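Local coordinates for epidermin biosynthesis protein EpiD (Staphylococcus aureus, PDB 3QJG) that probably catalyses the FMN-dependent oxidative decarboxylation of the C-terminal cysteine of the epidermin precursor peptide, at residues 24-29 against 53-58; 36-41 against 100-105; 118-123 against 158-163. All coordinates share one frame; numbering follows the deposited sequence. Where two conformers were deposited one is given.

Contact 1: 24-29 against 53-58; sequences YIIELK and KQFCDN
Ile25 and Phe55 meet because CG2 of the isoleucine stands anti to its own backbone N (chi1 of CG1 -63°), on the flank of helix 21-28 that faces residues 53-58. From there the CG2 methyl reaches the main chain as well as the side chain: it lies 3.6 Å from Phe55 O and 3.9 Å from Phe55 CB. The same residue's other branch extends with chi2 at 166° and brings CD1 to 4.2 Å from Cys56 CB. Ile25 thus touches two successive residues, Phe55 and Cys56. One residue on, Ile26 uses CG1, which approaches Phe55 CD1 to 3.9 Å, while CD1 of Ile26 also borders the CD1-CE1 side of the ring. Val16 and Leu154 of a neighbouring subunit pack on Phe55 and Ile26 respectively, which places this end at a subunit interface.

The polar end rests on a weak bond. Lys29 and Asp57 reach across to each other in a salt bridge whose bond from Lys29 NZ to Asp57 OD1 is weak at 3.2 Å. A water joins the same two groups, accepting from Lys29 NZ at 3.0 Å and donating to Asp57 OD1 at 2.7 Å. Both groups have stronger partners elsewhere: Lys29 NZ binds Asp33 O, and Asp57 OD2 accepts from Val35 N. Since Ile25 also packs on Ile10 and Cys56 on Val37, the contact joins two successive crossover helices over strands 7-12 and 34-39, as in a Rossmann-like flavoprotein fold.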
loop_
_atom_site.group_PDB
_atom_site.type_symbol
_atom_site.label_atom_id
_atom_site.label_comp_id
_atom_site.label_asym_id
_atom_site.label_seq_id
_atom_site.Cartn_x
_atom_site.Cartn_y
_atom_site.Cartn_z
ATOM N N TYR A 24 -15.322 -29.095 19.608
ATOM C CA TYR A 24 -14.370 -29.687 20.520
ATOM C C TYR A 24 -14.055 -28.724 21.665
ATOM O O TYR A 24 -14.005 -29.104 22.841
ATOM C CB TYR A 24 -13.105 -30.047 19.760
ATOM C CG TYR A 24 -13.289 -31.139 18.732
ATOM C CD1 TYR A 24 -12.887 -32.445 18.989
ATOM C CD2 TYR A 24 -13.820 -30.865 17.486
ATOM C CE1 TYR A 24 -13.018 -33.426 18.042
ATOM C CE2 TYR A 24 -13.977 -31.858 16.535
ATOM C CZ TYR A 24 -13.561 -33.139 16.809
ATOM O OH TYR A 24 -13.718 -34.120 15.842
ATOM N N ILE A 25 -13.881 -27.454 21.337
ATOM C CA ILE A 25 -13.665 -26.458 22.385
ATOM C C ILE A 25 -14.842 -26.458 23.354
ATOM O O ILE A 25 -14.649 -26.490 24.569
ATOM C CB ILE A 25 -13.512 -25.043 21.833
ATOM C CG1 ILE A 25 -12.269 -24.957 20.929
ATOM C CG2 ILE A 25 -13.459 -24.054 22.990
ATOM C CD1 ILE A 25 -12.222 -23.676 20.073
ATOM N N ILE A 26 -16.064 -26.450 22.824
ATOM C CA ILE A 26 -17.229 -26.369 23.700
ATOM C C ILE A 26 -17.221 -27.541 24.698
ATOM O O ILE A 26 -17.581 -27.375 25.896
ATOM C CB ILE A 26 -18.571 -26.310 22.884
ATOM C CG1 ILE A 26 -18.752 -24.927 22.226
ATOM C CG2 ILE A 26 -19.810 -26.610 23.771
ATOM C CD1 ILE A 26 -20.239 -24.605 21.842
ATOM N N GLU A 27 -16.845 -28.715 24.207
ATOM C CA GLU A 27 -16.886 -29.930 24.993
ATOM C C GLU A 27 -15.708 -30.057 25.971
ATOM O O GLU A 27 -15.868 -30.576 27.045
ATOM C CB GLU A 27 -16.963 -31.175 24.073
ATOM C CG GLU A 27 -18.262 -31.319 23.240
ATOM C CD GLU A 27 -19.571 -31.067 24.039
ATOM O OE1 GLU A 27 -20.335 -30.137 23.678
ATOM O OE2 GLU A 27 -19.836 -31.811 25.012
ATOM N N LEU A 28 -14.513 -29.627 25.555
ATOM C CA LEU A 28 -13.344 -29.590 26.428
ATOM C C LEU A 28 -13.543 -28.620 27.604
ATOM O O LEU A 28 -13.047 -28.883 28.694
ATOM C CB LEU A 28 -12.126 -29.285 25.605
ATOM C CG LEU A 28 -11.703 -30.490 24.752
ATOM C CD1 LEU A 28 -10.786 -30.071 23.619
ATOM C CD2 LEU A 28 -11.009 -31.491 25.615
ATOM N N LYS A 29 -14.326 -27.559 27.410
ATOM C CA LYS A 29 -14.687 -26.669 28.507
ATOM C C LYS A 29 -15.416 -27.325 29.691
ATOM O O LYS A 29 -15.355 -26.809 30.776
ATOM C CB LYS A 29 -15.426 -25.433 27.993
ATOM C CG LYS A 29 -14.420 -24.362 27.483
ATOM C CD LYS A 29 -14.411 -23.231 28.488
ATOM C CE LYS A 29 -13.104 -22.593 28.655
ATOM N NZ LYS A 29 -13.204 -21.786 29.897
ATOM N N LYS A 53 -12.247 -17.060 19.203
ATOM C CA LYS A 53 -12.272 -16.367 20.481
ATOM C C LYS A 53 -13.627 -16.237 21.090
ATOM O O LYS A 53 -13.736 -15.837 22.205
ATOM C CB LYS A 53 -11.659 -14.993 20.378
ATOM C CG LYS A 53 -10.165 -15.014 20.282
ATOM C CD LYS A 53 -9.635 -13.580 20.126
ATOM C CE LYS A 53 -8.540 -13.525 19.132
ATOM N NZ LYS A 53 -8.340 -12.161 18.613
ATOM N N GLN A 54 -14.671 -16.562 20.346
ATOM C CA GLN A 54 -16.000 -16.622 20.908
ATOM C C GLN A 54 -16.102 -17.834 21.842
ATOM O O GLN A 54 -16.905 -17.835 22.783
ATOM C CB GLN A 54 -17.033 -16.715 19.794
ATOM C CG GLN A 54 -17.094 -15.496 18.909
ATOM C CD GLN A 54 -17.780 -14.344 19.635
ATOM O OE1 GLN A 54 -17.181 -13.315 19.882
ATOM N NE2 GLN A 54 -19.006 -14.548 20.017
ATOM N N PHE A 55 -15.266 -18.839 21.599
ATOM C CA PHE A 55 -15.333 -20.107 22.342
ATOM C C PHE A 55 -14.086 -20.377 23.198
ATOM O O PHE A 55 -14.215 -20.791 24.343
ATOM C CB PHE A 55 -15.571 -21.266 21.365
ATOM C CG PHE A 55 -16.766 -21.040 20.473
ATOM C CD1 PHE A 55 -18.057 -21.305 20.932
ATOM C CD2 PHE A 55 -16.605 -20.470 19.209
ATOM C CE1 PHE A 55 -19.163 -21.046 20.120
ATOM C CE2 PHE A 55 -17.689 -20.200 18.401
ATOM C CZ PHE A 55 -18.977 -20.472 18.853
ATOM N N CYS A 56 -12.890 -20.162 22.657
ATOM C CA CYS A 56 -11.684 -20.420 23.418
ATOM C C CYS A 56 -11.358 -19.286 24.378
ATOM O O CYS A 56 -12.041 -18.205 24.460
ATOM C CB CYS A 56 -10.512 -20.782 22.512
ATOM S SG CYS A 56 -9.782 -19.419 21.528
ATOM N N ASP A 57 -10.365 -19.557 25.202
ATOM C CA ASP A 57 -9.971 -18.577 26.181
ATOM C C ASP A 57 -8.858 -17.749 25.574
ATOM O O ASP A 57 -8.928 -16.529 25.608
ATOM C CB ASP A 57 -9.626 -19.234 27.508
ATOM C CG ASP A 57 -10.826 -19.950 28.129
ATOM O OD1 ASP A 57 -11.792 -19.275 28.585
ATOM O OD2 ASP A 57 -10.827 -21.202 28.134
ATOM N N ASN A 58 -7.895 -18.388 24.894
ATOM C CA ASN A 58 -6.844 -17.648 24.294
ATOM C C ASN A 58 -6.580 -18.221 22.947
ATOM O O ASN A 58 -6.484 -19.482 22.771
ATOM C CB ASN A 58 -5.535 -17.751 25.097
ATOM C CG ASN A 58 -5.610 -17.070 26.416
ATOM O OD1 ASN A 58 -5.364 -15.877 26.511
ATOM N ND2 ASN A 58 -5.867 -17.835 27.462
HETATM O O HOH W 1 -12.219 -19.223 31.217
#

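Contact 2: 36-41 against 100-105. With FMN (flavin mononucleotide), chain M; FMN (flavin mononucleotide), chain P.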
loop_
_atom_site.group_PDB
_atom_site.type_symbol
_atom_site.label_atom_id
_atom_site.label_comp_id
_atom_site.label_asym_id
_atom_site.label_seq_id
_atom_site.Cartn_x
_atom_site.Cartn_y
_atom_site.Cartn_z
ATOM N N ASN A 36 -7.472 -23.312 25.127
ATOM C CA ASN A 36 -6.755 -22.333 24.318
ATOM C C ASN A 36 -6.406 -22.950 22.996
ATOM O O ASN A 36 -6.397 -24.174 22.871
ATOM C CB ASN A 36 -5.431 -21.942 25.009
ATOM C CG ASN A 36 -5.687 -21.278 26.369
ATOM O OD1 ASN A 36 -6.585 -20.488 26.455
ATOM N ND2 ASN A 36 -4.917 -21.641 27.429
ATOM N N VAL A 37 -6.108 -22.101 22.017
ATOM C CA VAL A 37 -5.944 -22.561 20.679
ATOM C C VAL A 37 -4.819 -21.864 20.015
ATOM O O VAL A 37 -4.631 -20.674 20.251
ATOM C CB VAL A 37 -7.237 -22.294 19.887
ATOM C CG1 VAL A 37 -7.100 -22.815 18.473
ATOM C CG2 VAL A 37 -8.386 -22.989 20.577
ATOM N N ILE A 38 -4.099 -22.618 19.186
ATOM C CA ILE A 38 -3.107 -22.099 18.280
ATOM C C ILE A 38 -3.219 -22.828 16.944
ATOM O O ILE A 38 -3.479 -24.012 16.946
ATOM C CB ILE A 38 -1.638 -22.310 18.824
ATOM C CG1 ILE A 38 -0.597 -21.623 17.929
ATOM C CG2 ILE A 38 -1.297 -23.816 19.033
ATOM C CD1 ILE A 38 0.867 -21.639 18.523
ATOM N N ALA A 39 -3.000 -22.140 15.834
ATOM C CA ALA A 39 -2.953 -22.798 14.501
ATOM C C ALA A 39 -1.570 -22.844 13.947
ATOM O O ALA A 39 -0.784 -21.953 14.240
ATOM C CB ALA A 39 -3.803 -22.078 13.540
ATOM N N SER A 40 -1.320 -23.801 13.041
ATOM C CA SER A 40 -0.113 -23.847 12.266
ATOM C C SER A 40 -0.142 -22.700 11.266
ATOM O O SER A 40 -1.165 -21.994 11.147
ATOM C CB SER A 40 -0.032 -25.167 11.456
ATOM O OG SER A 40 -1.097 -25.272 10.500
ATOM N N THR A 41 0.934 -22.538 10.489
ATOM C CA THR A 41 0.994 -21.352 9.639
ATOM C C THR A 41 -0.038 -21.572 8.530
ATOM O O THR A 41 -0.945 -20.756 8.340
ATOM C CB THR A 41 2.440 -21.020 9.181
ATOM O OG1 THR A 41 3.218 -20.673 10.356
ATOM C CG2 THR A 41 2.443 -19.837 8.120
ATOM N N ASN A 100 7.582 -23.122 13.301
ATOM C CA ASN A 100 6.544 -22.195 13.778
ATOM C C ASN A 100 6.208 -22.331 15.252
ATOM O O ASN A 100 6.711 -23.218 15.890
ATOM C CB ASN A 100 5.311 -22.322 12.945
ATOM C CG ASN A 100 4.682 -23.703 12.989
ATOM O OD1 ASN A 100 4.564 -24.338 14.049
ATOM N ND2 ASN A 100 4.182 -24.148 11.820
ATOM N N LEU A 101 5.337 -21.473 15.803
ATOM C CA LEU A 101 5.128 -21.490 17.217
ATOM C C LEU A 101 4.480 -22.824 17.703
ATOM O O LEU A 101 4.875 -23.413 18.701
ATOM C CB LEU A 101 4.267 -20.245 17.607
ATOM C CG LEU A 101 3.998 -20.212 19.081
ATOM C CD1 LEU A 101 5.374 -20.307 19.872
ATOM C CD2 LEU A 101 3.074 -18.895 19.410
ATOM N N LEU A 102 3.473 -23.316 16.990
ATOM C CA LEU A 102 2.823 -24.539 17.320
ATOM C C LEU A 102 3.785 -25.697 17.425
ATOM O O LEU A 102 3.714 -26.509 18.361
ATOM C CB LEU A 102 1.782 -24.863 16.229
ATOM C CG LEU A 102 0.980 -26.155 16.299
ATOM C CD1 LEU A 102 -0.299 -25.982 15.481
ATOM C CD2 LEU A 102 1.747 -27.386 15.712
ATOM N N LEU A 103 4.670 -25.801 16.451
ATOM C CA LEU A 103 5.574 -26.926 16.411
ATOM C C LEU A 103 6.630 -26.881 17.509
ATOM O O LEU A 103 7.057 -27.932 18.027
ATOM C CB LEU A 103 6.281 -27.013 15.075
ATOM C CG LEU A 103 5.513 -27.324 13.795
ATOM C CD1 LEU A 103 6.436 -27.192 12.562
ATOM C CD2 LEU A 103 4.964 -28.713 13.885
ATOM N N THR A 104 7.090 -25.673 17.810
ATOM C CA THR A 104 8.017 -25.431 18.910
ATOM C C THR A 104 7.420 -25.749 20.305
ATOM O O THR A 104 8.121 -26.292 21.188
ATOM C CB THR A 104 8.491 -23.940 18.910
ATOM O OG1 THR A 104 9.045 -23.639 17.619
ATOM C CG2 THR A 104 9.477 -23.637 20.005
ATOM N N ILE A 105 6.175 -25.353 20.511
ATOM C CA ILE A 105 5.412 -25.766 21.649
ATOM C C ILE A 105 5.365 -27.283 21.816
ATOM O O ILE A 105 5.661 -27.753 22.912
ATOM C CB ILE A 105 4.006 -25.191 21.649
ATOM C CG1 ILE A 105 4.064 -23.674 21.744
ATOM C CG2 ILE A 105 3.226 -25.662 22.896
ATOM C CD1 ILE A 105 2.714 -22.965 21.387
HETATM N N1 FMN M . -3.201 -32.373 4.977
HETATM C C2 FMN M . -3.373 -33.341 5.933
HETATM O O2 FMN M . -2.396 -33.936 6.371
HETATM N N3 FMN M . -4.617 -33.672 6.365
HETATM C C4 FMN M . -5.721 -33.049 5.868
HETATM O O4 FMN M . -6.785 -33.421 6.304
HETATM C C4A FMN M . -5.592 -32.069 4.888
HETATM N N5 FMN M . -6.678 -31.401 4.359
HETATM C C5A FMN M . -6.486 -30.408 3.453
HETATM C C6 FMN M . -7.584 -29.776 2.886
HETATM C C7 FMN M . -7.392 -28.768 1.963
HETATM C C7M FMN M . -8.543 -28.027 1.347
HETATM C C8 FMN M . -6.090 -28.419 1.587
HETATM C C8M FMN M . -5.811 -27.366 0.541
HETATM C C9 FMN M . -4.999 -29.083 2.110
HETATM C C9A FMN M . -5.185 -30.085 3.050
HETATM N N10 FMN M . -4.079 -30.766 3.556
HETATM C C10 FMN M . -4.297 -31.738 4.470
HETATM C "C1'" FMN M . -2.652 -30.471 3.172
HETATM C "C2'" FMN M . -1.955 -29.661 4.263
HETATM O "O2'" FMN M . -2.748 -28.510 4.610
HETATM C "C3'" FMN M . -0.593 -29.360 3.754
HETATM O "O3'" FMN M . 0.193 -30.565 3.596
HETATM C "C4'" FMN M . 0.129 -28.369 4.668
HETATM O "O4'" FMN M . 1.472 -28.197 4.247
HETATM C "C5'" FMN M . 0.232 -28.838 6.081
HETATM O "O5'" FMN M . 0.709 -27.729 6.821
HETATM P P FMN M . 0.611 -27.692 8.426
HETATM O O1P FMN M . 1.648 -26.719 8.895
HETATM O O2P FMN M . 0.867 -29.068 8.951
HETATM O O3P FMN M . -0.613 -27.120 9.005
HETATM N N1 FMN P . 14.403 -21.700 20.298
HETATM C C2 FMN P . 15.562 -22.371 20.612
HETATM O O2 FMN P . 15.875 -23.504 20.110
HETATM N N3 FMN P . 16.427 -21.729 21.465
HETATM C C4 FMN P . 16.142 -20.512 22.046
HETATM O O4 FMN P . 16.968 -20.054 22.841
HETATM C C4A FMN P . 14.961 -19.863 21.730
HETATM N N5 FMN P . 14.598 -18.638 22.297
HETATM C C5A FMN P . 13.422 -17.992 21.924
HETATM C C6 FMN P . 13.065 -16.755 22.465
HETATM C C7 FMN P . 11.876 -16.105 22.082
HETATM C C7M FMN P . 11.480 -14.761 22.678
HETATM C C8 FMN P . 11.041 -16.738 21.155
HETATM C C8M FMN P . 9.751 -16.109 20.678
HETATM C C9 FMN P . 11.398 -17.968 20.615
HETATM C C9A FMN P . 12.579 -18.601 21.005
HETATM N N10 FMN P . 12.914 -19.839 20.475
HETATM C C10 FMN P . 14.101 -20.466 20.825
HETATM C "C1'" FMN P . 12.050 -20.522 19.507
HETATM C "C2'" FMN P . 12.592 -20.410 18.088
HETATM O "O2'" FMN P . 12.776 -19.095 17.628
HETATM C "C3'" FMN P . 11.597 -21.082 17.173
HETATM O "O3'" FMN P . 11.544 -22.487 17.373
HETATM C "C4'" FMN P . 11.935 -20.767 15.695
HETATM O "O4'" FMN P . 11.079 -21.482 14.874
HETATM C "C5'" FMN P . 13.325 -21.129 15.350
HETATM O "O5'" FMN P . 13.520 -20.907 13.980
HETATM P P FMN P . 14.999 -20.878 13.358
HETATM O O1P FMN P . 14.907 -21.018 11.789
HETATM O O2P FMN P . 15.721 -21.963 14.007
HETATM O O3P FMN P . 15.710 -19.647 13.816
HETATM O O HOH W 2 1.902 -21.489 14.989
#
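Ile38, on strand 34-39, drives its CD1 methyl into the first turn of helix 101-107, beside the C-terminal ends of the parallel strands of the Rossmann-like sheet, where the flavin phosphate binds. The axes of strand 36-39 and helix 101-105 make an angle of 118° and come within 8.6 Å.

Apolar contacts converge on that single methyl. The Ile38 side chain is fully extended (chi1 -174°, chi2 172°), which carries CD1 across to the helix; it lies 3.5 Å from Leu101 CG, tighter than usual van der Waals contact, and 3.7 Å from Ile105 CD1. The Ile38 and Leu101 side chains meet at about a right angle. Leu102 reaches the other way, laying CD1 against the strand's backbone 3.4 Å from Ser40 N. Cys11 of strand 7-12 touches both Ile38 and Leu102, so the core continues to that strand.

Polar links across the two segments run through water: one molecule donates to Ala39 O and accepts from Leu102 N. Within the helix, Asn100 is the N-cap, its OD1 accepting from Leu103 N at 2.8 Å, the donor N lying almost on the extension of the side-chain C=O. Its backbone O takes two bonds, from Thr104 N and Thr104 OG1.

The ligand bonds belong to two different flavins. One FMN also binds Gly14 and Asn118 of this chain and receives Ser40 at its phosphate. The other is held mainly by a neighbouring subunit, yet its ribityl O3' donates to Thr104 OG1 at 2.8 Å, so the helix completes a site across the interface. On the strand side, Ser40 OG donates to phosphate O3P of the first FMN at 2.4 Å, shorter than a normal hydrogen bond and doubtful in its exact value.

Contact 3: 118-123 against 158-163; sequences NMNLRM and TFKKNV. With FMN (flavin mononucleotide), chain M.
Met119 and Val163 form the close-knit part of this contact, an antiparallel hydrogen-bonded pair linking strand 113-120 to strand 158-163. Met119 N donates to Val163 O at 2.9 Å, and Val163 N returns the bond to Met119 O at 3.0 Å. Both side chains leave the same face of the sheet and run alongside each other; Met119 CG (chi1 65°) lies 3.6 Å from Val163 CG1 in one of two valine conformers. Farther along, Leu121 N gives Lys161 O an almost straight bond of 2.8 Å (174° at the hydrogen). It ties the first residue of helix 121-124 to the strand, while Asn120, the N-cap, accepts from Arg122 N through OD1.

The outer side, with Lys161 exposed and Leu121 partly so, has apolar contact and water in place of paired strand bonds: Leu121 CD2 rests along the lysine's aliphatic stem, 3.7 Å from Lys161 CD. Two waters satisfy the buried Asn120 amide nitrogen, bridging ND2 to Asn162 ND2 and to Lys161 N. The bond from Asn162 ND2 to Met119 O is weak.

At the buried end, Asn118 O accepts from FMN N3 at 2.7 Å and Asn118 ND2 donates to FMN O4 at 3.1 Å. OD1 accepts from Ala165 N and Asn17 ND2, fixing the amide's rotation so that ND2 is directed at the flavin carbonyl O4. The segment lies within the PXMNXXMW motif of this family. An acceptor opposite N3 and a donor at O4 read the flavin's pyrimidine edge, and the O4 bond would probably help to stabilise electron density arriving there on reduction.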
loop_
_atom_site.group_PDB
_atom_site.type_symbol
_atom_site.label_atom_id
_atom_site.label_comp_id
_atom_site.label_asym_id
_atom_site.label_seq_id
_atom_site.Cartn_x
_atom_site.Cartn_y
_atom_site.Cartn_z
ATOM N N ASN A 118 -5.250 -36.923 10.931
ATOM C CA ASN A 118 -6.349 -36.558 10.044
ATOM C C ASN A 118 -5.820 -36.330 8.648
ATOM O O ASN A 118 -5.140 -35.347 8.388
ATOM C CB ASN A 118 -7.041 -35.316 10.591
ATOM C CG ASN A 118 -8.422 -35.077 9.955
ATOM O OD1 ASN A 118 -9.450 -35.357 10.576
ATOM N ND2 ASN A 118 -8.440 -34.535 8.712
ATOM N N MET A 119 -6.042 -37.280 7.747
ATOM C CA MET A 119 -5.387 -37.187 6.469
ATOM C C MET A 119 -5.836 -38.279 5.538
ATOM O O MET A 119 -6.342 -39.307 5.978
ATOM C CB MET A 119 -3.892 -37.271 6.687
ATOM C CG MET A 119 -3.438 -38.636 7.234
ATOM S SD MET A 119 -1.687 -38.694 7.651
ATOM C CE MET A 119 -1.709 -37.820 9.169
ATOM N N ASN A 120 -5.678 -38.053 4.242
ATOM C CA ASN A 120 -5.958 -39.091 3.256
ATOM C C ASN A 120 -5.221 -40.364 3.610
ATOM O O ASN A 120 -4.084 -40.319 4.058
ATOM C CB ASN A 120 -5.517 -38.646 1.867
ATOM C CG ASN A 120 -5.955 -39.587 0.810
ATOM O OD1 ASN A 120 -5.180 -40.439 0.378
ATOM N ND2 ASN A 120 -7.212 -39.475 0.396
ATOM N N LEU A 121 -5.871 -41.499 3.432
ATOM C CA LEU A 121 -5.215 -42.793 3.663
ATOM C C LEU A 121 -3.822 -42.949 3.009
ATOM O O LEU A 121 -2.950 -43.597 3.579
ATOM C CB LEU A 121 -6.102 -43.906 3.137
ATOM C CG LEU A 121 -5.663 -45.321 3.453
ATOM C CD1 LEU A 121 -5.489 -45.453 4.941
ATOM C CD2 LEU A 121 -6.738 -46.262 2.926
ATOM N N ARG A 122 -3.608 -42.367 1.827
ATOM C CA ARG A 122 -2.312 -42.502 1.125
ATOM C C ARG A 122 -1.211 -41.891 1.932
ATOM O O ARG A 122 -0.067 -42.357 1.887
ATOM C CB ARG A 122 -2.319 -41.773 -0.228
ATOM C CG ARG A 122 -3.271 -42.353 -1.203
ATOM C CD ARG A 122 -3.596 -41.399 -2.329
ATOM N NE ARG A 122 -4.240 -42.193 -3.366
ATOM C CZ ARG A 122 -5.514 -42.119 -3.744
ATOM N NH1 ARG A 122 -6.345 -41.226 -3.217
ATOM N NH2 ARG A 122 -5.949 -42.953 -4.689
ATOM N N MET A 123 -1.553 -40.831 2.659
ATOM C CA MET A 123 -0.569 -40.142 3.434
ATOM C C MET A 123 -0.348 -40.883 4.743
ATOM O O MET A 123 0.768 -40.943 5.233
ATOM C CB MET A 123 -1.000 -38.707 3.663
ATOM C CG MET A 123 -1.367 -37.925 2.378
ATOM S SD MET A 123 -2.308 -36.447 2.828
ATOM C CE MET A 123 -0.966 -35.276 2.998
ATOM N N THR A 158 -16.031 -37.232 -5.270
ATOM C CA THR A 158 -15.517 -38.609 -5.323
ATOM C C THR A 158 -15.547 -39.190 -3.925
ATOM O O THR A 158 -15.807 -38.473 -2.947
ATOM C CB THR A 158 -14.057 -38.712 -5.841
ATOM O OG1 THR A 158 -13.130 -38.165 -4.870
ATOM C CG2 THR A 158 -13.877 -38.026 -7.215
ATOM N N PHE A 159 -15.275 -40.488 -3.844
ATOM C CA PHE A 159 -15.130 -41.162 -2.562
ATOM C C PHE A 159 -13.662 -41.207 -2.164
ATOM O O PHE A 159 -12.814 -41.613 -2.956
ATOM C CB PHE A 159 -15.716 -42.577 -2.612
ATOM C CG PHE A 159 -17.210 -42.605 -2.417
ATOM C CD1 PHE A 159 -17.753 -42.403 -1.160
ATOM C CD2 PHE A 159 -18.065 -42.814 -3.483
ATOM C CE1 PHE A 159 -19.132 -42.428 -0.967
ATOM C CE2 PHE A 159 -19.438 -42.837 -3.296
ATOM C CZ PHE A 159 -19.977 -42.635 -2.042
ATOM N N LYS A 160 -13.385 -40.781 -0.938
ATOM C CA LYS A 160 -12.029 -40.800 -0.368
ATOM C C LYS A 160 -11.930 -41.568 0.951
ATOM O O LYS A 160 -12.877 -41.628 1.731
ATOM C CB LYS A 160 -11.531 -39.365 -0.155
ATOM C CG LYS A 160 -11.399 -38.587 -1.477
ATOM C CD LYS A 160 -10.717 -37.272 -1.288
ATOM C CE LYS A 160 -10.467 -36.547 -2.648
ATOM N NZ LYS A 160 -10.003 -35.130 -2.426
ATOM N N LYS A 161 -10.749 -42.116 1.189
ATOM C CA LYS A 161 -10.435 -42.871 2.395
ATOM C C LYS A 161 -9.548 -41.980 3.258
ATOM O O LYS A 161 -8.621 -41.367 2.777
ATOM C CB LYS A 161 -9.710 -44.190 2.035
ATOM C CG LYS A 161 -10.514 -45.130 1.159
ATOM C CD LYS A 161 -9.762 -46.481 0.880
ATOM C CE LYS A 161 -10.675 -47.636 0.414
ATOM N NZ LYS A 161 -10.577 -47.910 -1.059
ATOM N N ASN A 162 -9.853 -41.911 4.542
ATOM C CA ASN A 162 -9.219 -40.964 5.434
ATOM C C ASN A 162 -9.055 -41.632 6.768
ATOM O O ASN A 162 -9.873 -42.507 7.118
ATOM C CB ASN A 162 -10.166 -39.788 5.666
ATOM C CG ASN A 162 -10.203 -38.813 4.513
ATOM O OD1 ASN A 162 -11.233 -38.669 3.866
ATOM N ND2 ASN A 162 -9.070 -38.128 4.250
ATOM N N VAL A 163 -7.996 -41.256 7.482
ATOM C CA VAL A 163 -8.003 -41.315 8.925
ATOM C C VAL A 163 -8.537 -39.953 9.390
ATOM O O VAL A 163 -8.136 -38.928 8.876
ATOM C CB VAL A 163 -6.609 -41.605 9.500
ATOM C CG1 VAL A 163 -5.673 -40.398 9.412
ATOM C CG2 VAL A 163 -6.727 -42.049 10.889
HETATM N N1 FMN M . -3.201 -32.373 4.977
HETATM C C2 FMN M . -3.373 -33.341 5.933
HETATM O O2 FMN M . -2.396 -33.936 6.371
HETATM N N3 FMN M . -4.617 -33.672 6.365
HETATM C C4 FMN M . -5.721 -33.049 5.868
HETATM O O4 FMN M . -6.785 -33.421 6.304
HETATM C C4A FMN M . -5.592 -32.069 4.888
HETATM N N5 FMN M . -6.678 -31.401 4.359
HETATM C C5A FMN M . -6.486 -30.408 3.453
HETATM C C6 FMN M . -7.584 -29.776 2.886
HETATM C C7 FMN M . -7.392 -28.768 1.963
HETATM C C7M FMN M . -8.543 -28.027 1.347
HETATM C C8 FMN M . -6.090 -28.419 1.587
HETATM C C8M FMN M . -5.811 -27.366 0.541
HETATM C C9 FMN M . -4.999 -29.083 2.110
HETATM C C9A FMN M . -5.185 -30.085 3.050
HETATM N N10 FMN M . -4.079 -30.766 3.556
HETATM C C10 FMN M . -4.297 -31.738 4.470
HETATM C "C1'" FMN M . -2.652 -30.471 3.172
HETATM C "C2'" FMN M . -1.955 -29.661 4.263
HETATM O "O2'" FMN M . -2.748 -28.510 4.610
HETATM C "C3'" FMN M . -0.593 -29.360 3.754
HETATM O "O3'" FMN M . 0.193 -30.565 3.596
HETATM C "C4'" FMN M . 0.129 -28.369 4.668
HETATM O "O4'" FMN M . 1.472 -28.197 4.247
HETATM C "C5'" FMN M . 0.232 -28.838 6.081
HETATM O "O5'" FMN M . 0.709 -27.729 6.821
HETATM P P FMN M . 0.611 -27.692 8.426
HETATM O O1P FMN M . 1.648 -26.719 8.895
HETATM O O2P FMN M . 0.867 -29.068 8.951
HETATM O O3P FMN M . -0.613 -27.120 9.005
HETATM O O HOH W 3 -8.633 -37.131 1.533
HETATM O O HOH W 4 -8.866 -41.438 -0.861
#

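In the fold
Contacts 1 and 2 interlock along the chain, their segments alternating from helix 21-28 through strand 34-39 and helix 49-55 to helix 101-107; contact 3 follows in series. The first two have centres 16 Å apart and touch directly, with Asn58 O 2.8 Å from Val37 N beside strand 34-39. Contact 3 is centred about 24 Å from contact 2 and 27 Å from contact 1, touching neither. Contacts 2 and 3 lie on opposite sides of the chain's centre, yet residues at the ends of two strands of one sheet hold the phosphate and the ring of the same FMN, while the helix of contact 2 reaches a second FMN, held mainly by another subunit.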